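Local coordinates for protein Esterase/lipase (Uncultured bacterium, PDB 3K6K) that probably hydrolyses carboxylic ester bonds, as a bacterial homologue of hormone-sensitive lipase with the alpha/beta hydrolase fold, at residues A[186-191]-A[254-259]. Numbering follows the deposited sequence.
Sequences PFVDLT and LSDSTT. With SO4 (sulfate ion), chain I.
Asp256, in the first turn of helix 254-266, sends its carboxylate into the loop 186-191, tying together the loop and the helix that follow two neighbouring parallel strands, 180-184 and 243-248, of the alpha/beta hydrolase sheet. Its CG stands anti to the carbonyl carbon (chi1 -83°), which carries OD1 out to two successive amides. Val188 N gives OD1 an almost straight and very short bond of 2.5 Å; Asp189 N approaches at 3.0 Å from above the carboxylate plane, with a more bent geometry. A short acidic side chain suits this place, since one buried oxygen accepts from two successive backbone N-H groups of a loop without regular structure. With an alanine here, both amides would probably lose their acceptor, and the loop its tie to the helix.

The Val188 and Asp256 side chains slide past each other in opposite directions, CG2 of Val188 3.4 Å from Asp256 CB. Phe187 runs alongside, its ring only 16° from the carboxylate plane, and OD1 of Asp256 lies at the ring edge, 3.6 Å from Phe187 CD2. Leu190 CD1 covers one face of this ring, which also touches residues of a probable Ser157-His281-Glu251 triad. The carboxylate of Asp189 is used by the loop itself: OD2 takes Thr191 N in an Asx turn and also Thr191 OG1, while OD1 forms a salt bridge with Arg194. At the other end Pro186, with no N-H to satisfy, lays CD 3.2 Å from Ser257 OG, and a water accepts from that hydroxyl and donates to Pro186 O, 2.8 Å away.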
ATOM      1  N   PRO A 186      -7.496   9.901  -0.851  1.00 16.75           N
ATOM      2  CA  PRO A 186      -8.409  10.143  -1.955  1.00 17.42           C
ATOM      3  C   PRO A 186      -9.883   9.795  -1.664  1.00 17.56           C
ATOM      4  O   PRO A 186     -10.176   8.798  -0.989  1.00 17.81           O
ATOM      5  CB  PRO A 186      -7.829   9.278  -3.092  1.00 17.08           C
ATOM      6  CG  PRO A 186      -6.974   8.321  -2.464  1.00 15.52           C
ATOM      7  CD  PRO A 186      -6.531   8.831  -1.151  1.00 16.12           C
ATOM      8  N   PHE A 187     -10.794  10.642  -2.133  1.00 17.77           N
ATOM      9  CA  PHE A 187     -12.258  10.401  -1.993  1.00 17.43           C
ATOM     10  C   PHE A 187     -12.700   9.807  -3.317  1.00 17.64           C
ATOM     11  O   PHE A 187     -12.767  10.509  -4.320  1.00 17.15           O
ATOM     12  CB  PHE A 187     -12.969  11.730  -1.718  1.00 17.63           C
ATOM     13  CG  PHE A 187     -14.475  11.611  -1.448  1.00 17.78           C
ATOM     14  CD1 PHE A 187     -15.290  12.714  -1.606  1.00 18.37           C
ATOM     15  CD2 PHE A 187     -15.047  10.415  -0.977  1.00 19.05           C
ATOM     16  CE1 PHE A 187     -16.625  12.642  -1.361  1.00 19.87           C
ATOM     17  CE2 PHE A 187     -16.369  10.344  -0.689  1.00 17.38           C
ATOM     18  CZ  PHE A 187     -17.175  11.467  -0.869  1.00 19.27           C
ATOM     19  N   VAL A 188     -12.947   8.501  -3.343  1.00 17.39           N
ATOM     20  CA  VAL A 188     -13.106   7.839  -4.604  1.00 17.55           C
ATOM     21  C   VAL A 188     -14.297   6.922  -4.666  1.00 18.00           C
ATOM     22  O   VAL A 188     -14.488   6.235  -5.672  1.00 18.85           O
ATOM     23  CB  VAL A 188     -11.836   7.068  -5.016  1.00 17.90           C
ATOM     24  CG1 VAL A 188     -10.840   8.019  -5.591  1.00 17.41           C
ATOM     25  CG2 VAL A 188     -11.262   6.267  -3.848  1.00 15.70           C
ATOM     26  N   ASP A 189     -15.093   6.894  -3.606  1.00 17.84           N
ATOM     27  CA  ASP A 189     -16.324   6.116  -3.631  1.00 16.86           C
ATOM     28  C   ASP A 189     -17.475   6.893  -3.022  1.00 18.24           C
ATOM     29  O   ASP A 189     -17.720   6.762  -1.834  1.00 18.59           O
ATOM     30  CB  ASP A 189     -16.162   4.838  -2.849  1.00 16.06           C
ATOM     31  CG  ASP A 189     -17.321   3.867  -3.069  1.00 16.34           C
ATOM     32  OD1 ASP A 189     -17.210   2.696  -2.675  1.00 16.15           O
ATOM     33  OD2 ASP A 189     -18.354   4.274  -3.638  1.00 13.16           O
ATOM     34  N   LEU A 190     -18.188   7.689  -3.830  1.00 18.33           N
ATOM     35  CA  LEU A 190     -19.318   8.482  -3.326  1.00 18.52           C
ATOM     36  C   LEU A 190     -20.525   7.685  -2.899  1.00 18.59           C
ATOM     37  O   LEU A 190     -21.530   8.266  -2.442  1.00 20.46           O
ATOM     38  CB  LEU A 190     -19.718   9.572  -4.300  1.00 17.64           C
ATOM     39  CG  LEU A 190     -18.809  10.769  -3.993  1.00 18.31           C
ATOM     40  CD1 LEU A 190     -17.330  10.449  -4.328  1.00 11.10           C
ATOM     41  CD2 LEU A 190     -19.297  11.990  -4.788  1.00 19.41           C
ATOM     42  N   THR A 191     -20.430   6.360  -2.978  1.00 18.31           N
ATOM     43  CA  THR A 191     -21.433   5.525  -2.310  1.00 16.58           C
ATOM     44  C   THR A 191     -21.278   5.445  -0.812  1.00 17.54           C
ATOM     45  O   THR A 191     -22.225   5.091  -0.130  1.00 18.72           O
ATOM     46  CB  THR A 191     -21.566   4.072  -2.879  1.00 15.90           C
ATOM     47  OG1 THR A 191     -20.525   3.247  -2.360  1.00 14.95           O
ATOM     48  CG2 THR A 191     -21.559   4.020  -4.423  1.00 10.57           C
ATOM     49  N   LEU A 254     -10.670   5.465   4.629  1.00 12.62           N
ATOM     50  CA  LEU A 254      -9.566   4.530   4.541  1.00 13.01           C
ATOM     51  C   LEU A 254      -9.844   3.446   3.528  1.00 13.23           C
ATOM     52  O   LEU A 254      -8.912   3.030   2.825  1.00 13.60           O
ATOM     53  CB  LEU A 254      -9.266   3.856   5.882  1.00 11.92           C
ATOM     54  CG  LEU A 254      -8.110   2.824   5.869  1.00 12.94           C
ATOM     55  CD1 LEU A 254      -6.804   3.481   5.588  1.00  9.52           C
ATOM     56  CD2 LEU A 254      -8.021   2.055   7.238  1.00 10.56           C
ATOM     57  N   SER A 255     -11.081   2.948   3.464  1.00 12.70           N
ATOM     58  CA  SER A 255     -11.324   1.843   2.534  1.00 12.37           C
ATOM     59  C   SER A 255     -11.331   2.383   1.088  1.00 12.14           C
ATOM     60  O   SER A 255     -11.258   1.589   0.169  1.00 12.02           O
ATOM     61  CB  SER A 255     -12.592   1.048   2.867  1.00 11.61           C
ATOM     62  OG  SER A 255     -12.540   0.502   4.184  1.00 10.70           O
ATOM     63  N   ASP A 256     -11.386   3.716   0.896  1.00 10.88           N
ATOM     64  CA  ASP A 256     -11.218   4.311  -0.452  1.00 12.71           C
ATOM     65  C   ASP A 256      -9.780   4.067  -0.993  1.00 12.32           C
ATOM     66  O   ASP A 256      -9.570   3.681  -2.169  1.00 12.09           O
ATOM     67  CB  ASP A 256     -11.506   5.835  -0.490  1.00 13.18           C
ATOM     68  CG  ASP A 256     -13.032   6.191  -0.626  1.00 16.56           C
ATOM     69  OD1 ASP A 256     -13.330   7.213  -1.239  1.00 21.45           O
ATOM     70  OD2 ASP A 256     -13.937   5.481  -0.159  1.00 14.58           O
ATOM     71  N   SER A 257      -8.819   4.325  -0.124  1.00 11.10           N
ATOM     72  CA  SER A 257      -7.431   4.053  -0.402  1.00 11.57           C
ATOM     73  C   SER A 257      -7.130   2.588  -0.616  1.00 11.19           C
ATOM     74  O   SER A 257      -6.529   2.252  -1.628  1.00 12.53           O
ATOM     75  CB  SER A 257      -6.527   4.651   0.677  1.00 10.99           C
ATOM     76  OG  SER A 257      -6.488   6.056   0.526  1.00 13.57           O
ATOM     77  N   THR A 258      -7.517   1.716   0.303  1.00 10.88           N
ATOM     78  CA  THR A 258      -7.233   0.312   0.165  1.00  9.89           C
ATOM     79  C   THR A 258      -8.012  -0.237  -1.040  1.00 11.23           C
ATOM     80  O   THR A 258      -7.511  -1.107  -1.803  1.00 11.61           O
ATOM     81  CB  THR A 258      -7.631  -0.501   1.432  1.00  8.74           C
ATOM     82  OG1 THR A 258      -9.038  -0.384   1.599  1.00 13.41           O
ATOM     83  CG2 THR A 258      -7.106   0.044   2.571  1.00  2.55           C
ATOM     84  N   THR A 259      -9.238   0.241  -1.237  1.00 12.69           N
ATOM     85  CA  THR A 259     -10.047  -0.276  -2.372  1.00 13.22           C
ATOM     86  C   THR A 259      -9.595   0.157  -3.739  1.00 13.63           C
ATOM     87  O   THR A 259      -9.542  -0.667  -4.675  1.00 13.94           O
ATOM     88  CB  THR A 259     -11.541  -0.014  -2.249  1.00 13.34           C
ATOM     89  OG1 THR A 259     -11.997  -0.570  -1.029  1.00 13.76           O
ATOM     90  CG2 THR A 259     -12.329  -0.751  -3.402  1.00 16.65           C
TER
HETATM   91  S   SO4 I 325     -10.678  -3.493   1.006  1.00 85.93           S
HETATM   92  O1  SO4 I 325     -10.667  -2.252   1.787  1.00 83.91           O
HETATM   93  O2  SO4 I 325     -11.073  -4.590   1.901  1.00 85.22           O
HETATM   94  O3  SO4 I 325     -11.596  -3.311  -0.141  1.00 84.40           O
HETATM   95  O4  SO4 I 325      -9.359  -3.868   0.501  1.00 85.27           O
HETATM   96  O   HOH W   1      -8.743   7.550   1.084  1.00 10.75           O
HETATM   97  O   HOH W   2     -16.464   5.905   0.541  1.00 20.45           O